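Local coordinates for ubiquitin-conjugating enzyme E2, putative (Plasmodium falciparum, PDB 2Q0V), which probably takes part in ubiquitin transfer as an E2 or E2-variant protein of the ubiquitin conjugation pathway, at residues Y74-F79 against P89-D94. Residues are numbered along the deposited sequence; the frame is centred on the assembly and turned at random.
Sequences YSLTIF and PTVKFD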
ATOM      1  N   TYR A  74      -5.973   9.239   2.182  1.00 34.33           N
ATOM      2  CA  TYR A  74      -4.927   8.782   3.090  1.00 33.29           C
ATOM      3  C   TYR A  74      -3.653   8.655   2.330  1.00 33.40           C
ATOM      4  O   TYR A  74      -3.636   8.045   1.264  1.00 33.59           O
ATOM      5  CB  TYR A  74      -5.309   7.461   3.758  1.00 32.91           C
ATOM      6  CG  TYR A  74      -6.512   7.619   4.651  1.00 31.28           C
ATOM      7  CD1 TYR A  74      -7.790   7.453   4.142  1.00 29.64           C
ATOM      8  CD2 TYR A  74      -6.369   7.957   5.993  1.00 30.48           C
ATOM      9  CE1 TYR A  74      -8.894   7.613   4.923  1.00 29.45           C
ATOM     10  CE2 TYR A  74      -7.489   8.135   6.799  1.00 30.86           C
ATOM     11  CZ  TYR A  74      -8.751   7.958   6.244  1.00 30.98           C
ATOM     12  OH  TYR A  74      -9.895   8.121   7.007  1.00 32.20           O
ATOM     13  N   SER A  75      -2.597   9.270   2.867  1.00 33.75           N
ATOM     14  CA  SER A  75      -1.240   9.172   2.330  1.00 34.00           C
ATOM     15  C   SER A  75      -0.443   8.082   3.055  1.00 33.97           C
ATOM     16  O   SER A  75      -0.525   7.946   4.287  1.00 33.01           O
ATOM     17  CB  SER A  75      -0.486  10.499   2.480  1.00 34.68           C
ATOM     18  OG  SER A  75      -0.877  11.431   1.486  1.00 37.21           O
ATOM     19  N   LEU A  76       0.327   7.310   2.288  1.00 33.23           N
ATOM     20  CA  LEU A  76       1.120   6.290   2.884  1.00 33.42           C
ATOM     21  C   LEU A  76       2.410   6.017   2.148  1.00 34.28           C
ATOM     22  O   LEU A  76       2.620   6.515   1.056  1.00 34.55           O
ATOM     23  CB  LEU A  76       0.306   5.026   3.193  1.00 33.36           C
ATOM     24  CG  LEU A  76      -0.673   4.228   2.351  1.00 33.10           C
ATOM     25  CD1 LEU A  76      -1.120   3.098   3.248  1.00 30.69           C
ATOM     26  CD2 LEU A  76      -1.884   5.012   1.839  1.00 31.32           C
ATOM     27  N   THR A  77       3.300   5.294   2.816  1.00 35.32           N
ATOM     28  CA  THR A  77       4.645   5.057   2.339  1.00 36.59           C
ATOM     29  C   THR A  77       4.865   3.553   2.362  1.00 36.10           C
ATOM     30  O   THR A  77       4.639   2.910   3.374  1.00 36.43           O
ATOM     31  CB  THR A  77       5.688   5.827   3.235  1.00 36.92           C
ATOM     32  OG1 THR A  77       5.457   7.233   3.108  1.00 39.29           O
ATOM     33  CG2 THR A  77       7.116   5.545   2.831  1.00 37.66           C
ATOM     34  N   ILE A  78       5.260   2.996   1.223  1.00 36.26           N
ATOM     35  CA  ILE A  78       5.601   1.564   1.127  1.00 35.91           C
ATOM     36  C   ILE A  78       7.110   1.415   0.864  1.00 36.24           C
ATOM     37  O   ILE A  78       7.668   2.048  -0.006  1.00 35.41           O
ATOM     38  CB  ILE A  78       4.693   0.819   0.076  1.00 35.07           C
ATOM     39  CG1 ILE A  78       3.248   0.825   0.583  1.00 36.24           C
ATOM     40  CG2 ILE A  78       5.156  -0.609  -0.148  1.00 34.14           C
ATOM     41  CD1 ILE A  78       2.241   0.010  -0.228  1.00 35.67           C
ATOM     42  N   PHE A  79       7.781   0.604   1.653  1.00 38.23           N
ATOM     43  CA  PHE A  79       9.198   0.437   1.456  1.00 40.12           C
ATOM     44  C   PHE A  79       9.503  -0.984   1.074  1.00 40.59           C
ATOM     45  O   PHE A  79       9.256  -1.886   1.870  1.00 40.98           O
ATOM     46  CB  PHE A  79       9.983   0.782   2.732  1.00 41.78           C
ATOM     47  CG  PHE A  79      11.460   0.481   2.610  1.00 43.36           C
ATOM     48  CD1 PHE A  79      12.299   1.362   1.932  1.00 43.91           C
ATOM     49  CD2 PHE A  79      11.990  -0.705   3.114  1.00 45.17           C
ATOM     50  CE1 PHE A  79      13.641   1.080   1.775  1.00 46.01           C
ATOM     51  CE2 PHE A  79      13.350  -1.001   2.959  1.00 47.60           C
ATOM     52  CZ  PHE A  79      14.173  -0.107   2.290  1.00 45.40           C
ATOM     53  N   PRO A  89       6.666  -5.801   1.695  1.00 42.42           N
ATOM     54  CA  PRO A  89       7.198  -4.482   2.008  1.00 41.54           C
ATOM     55  C   PRO A  89       6.721  -4.069   3.397  1.00 41.32           C
ATOM     56  O   PRO A  89       5.857  -4.744   3.974  1.00 40.93           O
ATOM     57  CB  PRO A  89       6.557  -3.580   0.949  1.00 41.83           C
ATOM     58  CG  PRO A  89       5.797  -4.458   0.031  1.00 41.09           C
ATOM     59  CD  PRO A  89       5.563  -5.745   0.724  1.00 41.91           C
ATOM     60  N   THR A  90       7.290  -2.992   3.939  1.00 41.18           N
ATOM     61  CA  THR A  90       6.746  -2.373   5.147  1.00 40.71           C
ATOM     62  C   THR A  90       5.783  -1.295   4.694  1.00 39.50           C
ATOM     63  O   THR A  90       6.036  -0.584   3.701  1.00 38.86           O
ATOM     64  CB  THR A  90       7.834  -1.729   6.102  1.00 41.20           C
ATOM     65  OG1 THR A  90       8.469  -0.613   5.462  1.00 43.16           O
ATOM     66  CG2 THR A  90       8.879  -2.732   6.516  1.00 42.45           C
ATOM     67  N   VAL A  91       4.681  -1.180   5.431  1.00 38.74           N
ATOM     68  CA  VAL A  91       3.612  -0.267   5.090  1.00 37.85           C
ATOM     69  C   VAL A  91       3.339   0.634   6.284  1.00 38.26           C
ATOM     70  O   VAL A  91       3.135   0.154   7.402  1.00 37.57           O
ATOM     71  CB  VAL A  91       2.299  -1.037   4.671  1.00 37.73           C
ATOM     72  CG1 VAL A  91       1.223  -0.068   4.160  1.00 35.59           C
ATOM     73  CG2 VAL A  91       2.594  -2.122   3.641  1.00 36.75           C
ATOM     74  N   LYS A  92       3.342   1.943   6.044  1.00 38.85           N
ATOM     75  CA  LYS A  92       2.883   2.892   7.051  1.00 39.71           C
ATOM     76  C   LYS A  92       2.080   4.074   6.513  1.00 39.63           C
ATOM     77  O   LYS A  92       2.351   4.627   5.428  1.00 39.62           O
ATOM     78  CB  LYS A  92       4.012   3.357   7.991  1.00 40.44           C
ATOM     79  CG  LYS A  92       5.214   3.982   7.358  1.00 43.10           C
ATOM     80  CD  LYS A  92       6.429   3.852   8.303  1.00 45.10           C
ATOM     81  CE  LYS A  92       6.951   2.383   8.392  1.00 47.73           C
ATOM     82  NZ  LYS A  92       8.152   2.143   9.315  1.00 47.20           N
ATOM     83  N   PHE A  93       1.064   4.425   7.287  1.00 38.87           N
ATOM     84  CA  PHE A  93       0.262   5.582   7.009  1.00 38.79           C
ATOM     85  C   PHE A  93       1.018   6.808   7.514  1.00 39.76           C
ATOM     86  O   PHE A  93       1.568   6.814   8.629  1.00 39.71           O
ATOM     87  CB  PHE A  93      -1.083   5.477   7.721  1.00 37.97           C
ATOM     88  CG  PHE A  93      -2.101   4.664   6.994  1.00 36.60           C
ATOM     89  CD1 PHE A  93      -2.150   3.292   7.153  1.00 34.40           C
ATOM     90  CD2 PHE A  93      -3.025   5.284   6.142  1.00 35.43           C
ATOM     91  CE1 PHE A  93      -3.091   2.541   6.482  1.00 35.18           C
ATOM     92  CE2 PHE A  93      -3.982   4.537   5.467  1.00 35.47           C
ATOM     93  CZ  PHE A  93      -4.021   3.167   5.638  1.00 36.22           C
ATOM     94  N   ASP A  94       1.058   7.821   6.660  1.00 40.14           N
ATOM     95  CA  ASP A  94       1.474   9.149   7.025  1.00 40.61           C
ATOM     96  C   ASP A  94       0.220   9.894   7.551  1.00 40.63           C
ATOM     97  O   ASP A  94       0.295  10.587   8.554  1.00 40.99           O
ATOM     98  CB  ASP A  94       2.097   9.847   5.805  1.00 40.70           C
ATOM     99  CG  ASP A  94       3.276   9.046   5.192  1.00 43.96           C
ATOM    100  OD1 ASP A  94       4.186   8.582   5.932  1.00 47.02           O
ATOM    101  OD2 ASP A  94       3.312   8.881   3.949  1.00 46.84           O
TER
HETATM  102  O   HOH W   1       3.505   9.393   1.549  1.00 54.54           O
HETATM  103  O   HOH W   2       7.241   1.840   5.026  1.00 45.01           O
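Thr77 and Lys92 form a hydrogen-bonded antiparallel pair, as do Phe79 and Thr90, where the axes of strands 74-79 and 90-93 approach to 4.8 Å, with N-to-C directions 159° apart. They make the last hairpin of the four-stranded antiparallel sheet of the E2 (UBC) fold. Thr77 N meets Lys92 O at 2.9 Å, and Lys92 N returns the bond to Thr77 O. Past the strand end, Asp94 N still reaches Ser75 O, off the carbonyl plane.

Leu76, Ile78, Val91 and Phe93 share one face. Leu76, Ile78 and Val91 pack there against helix 125-135, where Ile128 touches Val91 and Leu132 touches Leu76. Leu76 CD1 sits over the centre of the Phe93 ring, 3.7 Å from its centroid, a CH-pi contact. With chi1 at 48°, Leu76 CG is wedged between the two backbone arms of CA, and CD1 is carried over that ring. Tyr74 CB meets the edge of the same ring at CE2. At the other end, Ile78 CG2 lies against Pro89 CB at 3.5 Å.

Thr77, Phe79, Thr90 and Lys92 lie on the opposite face. A water bridges Thr77 O and Thr90 OG1. Beyond the strand end, Asp94 OD2 accepts a 2.8 Å hydrogen bond from Thr77 OG1 through its syn lone pair.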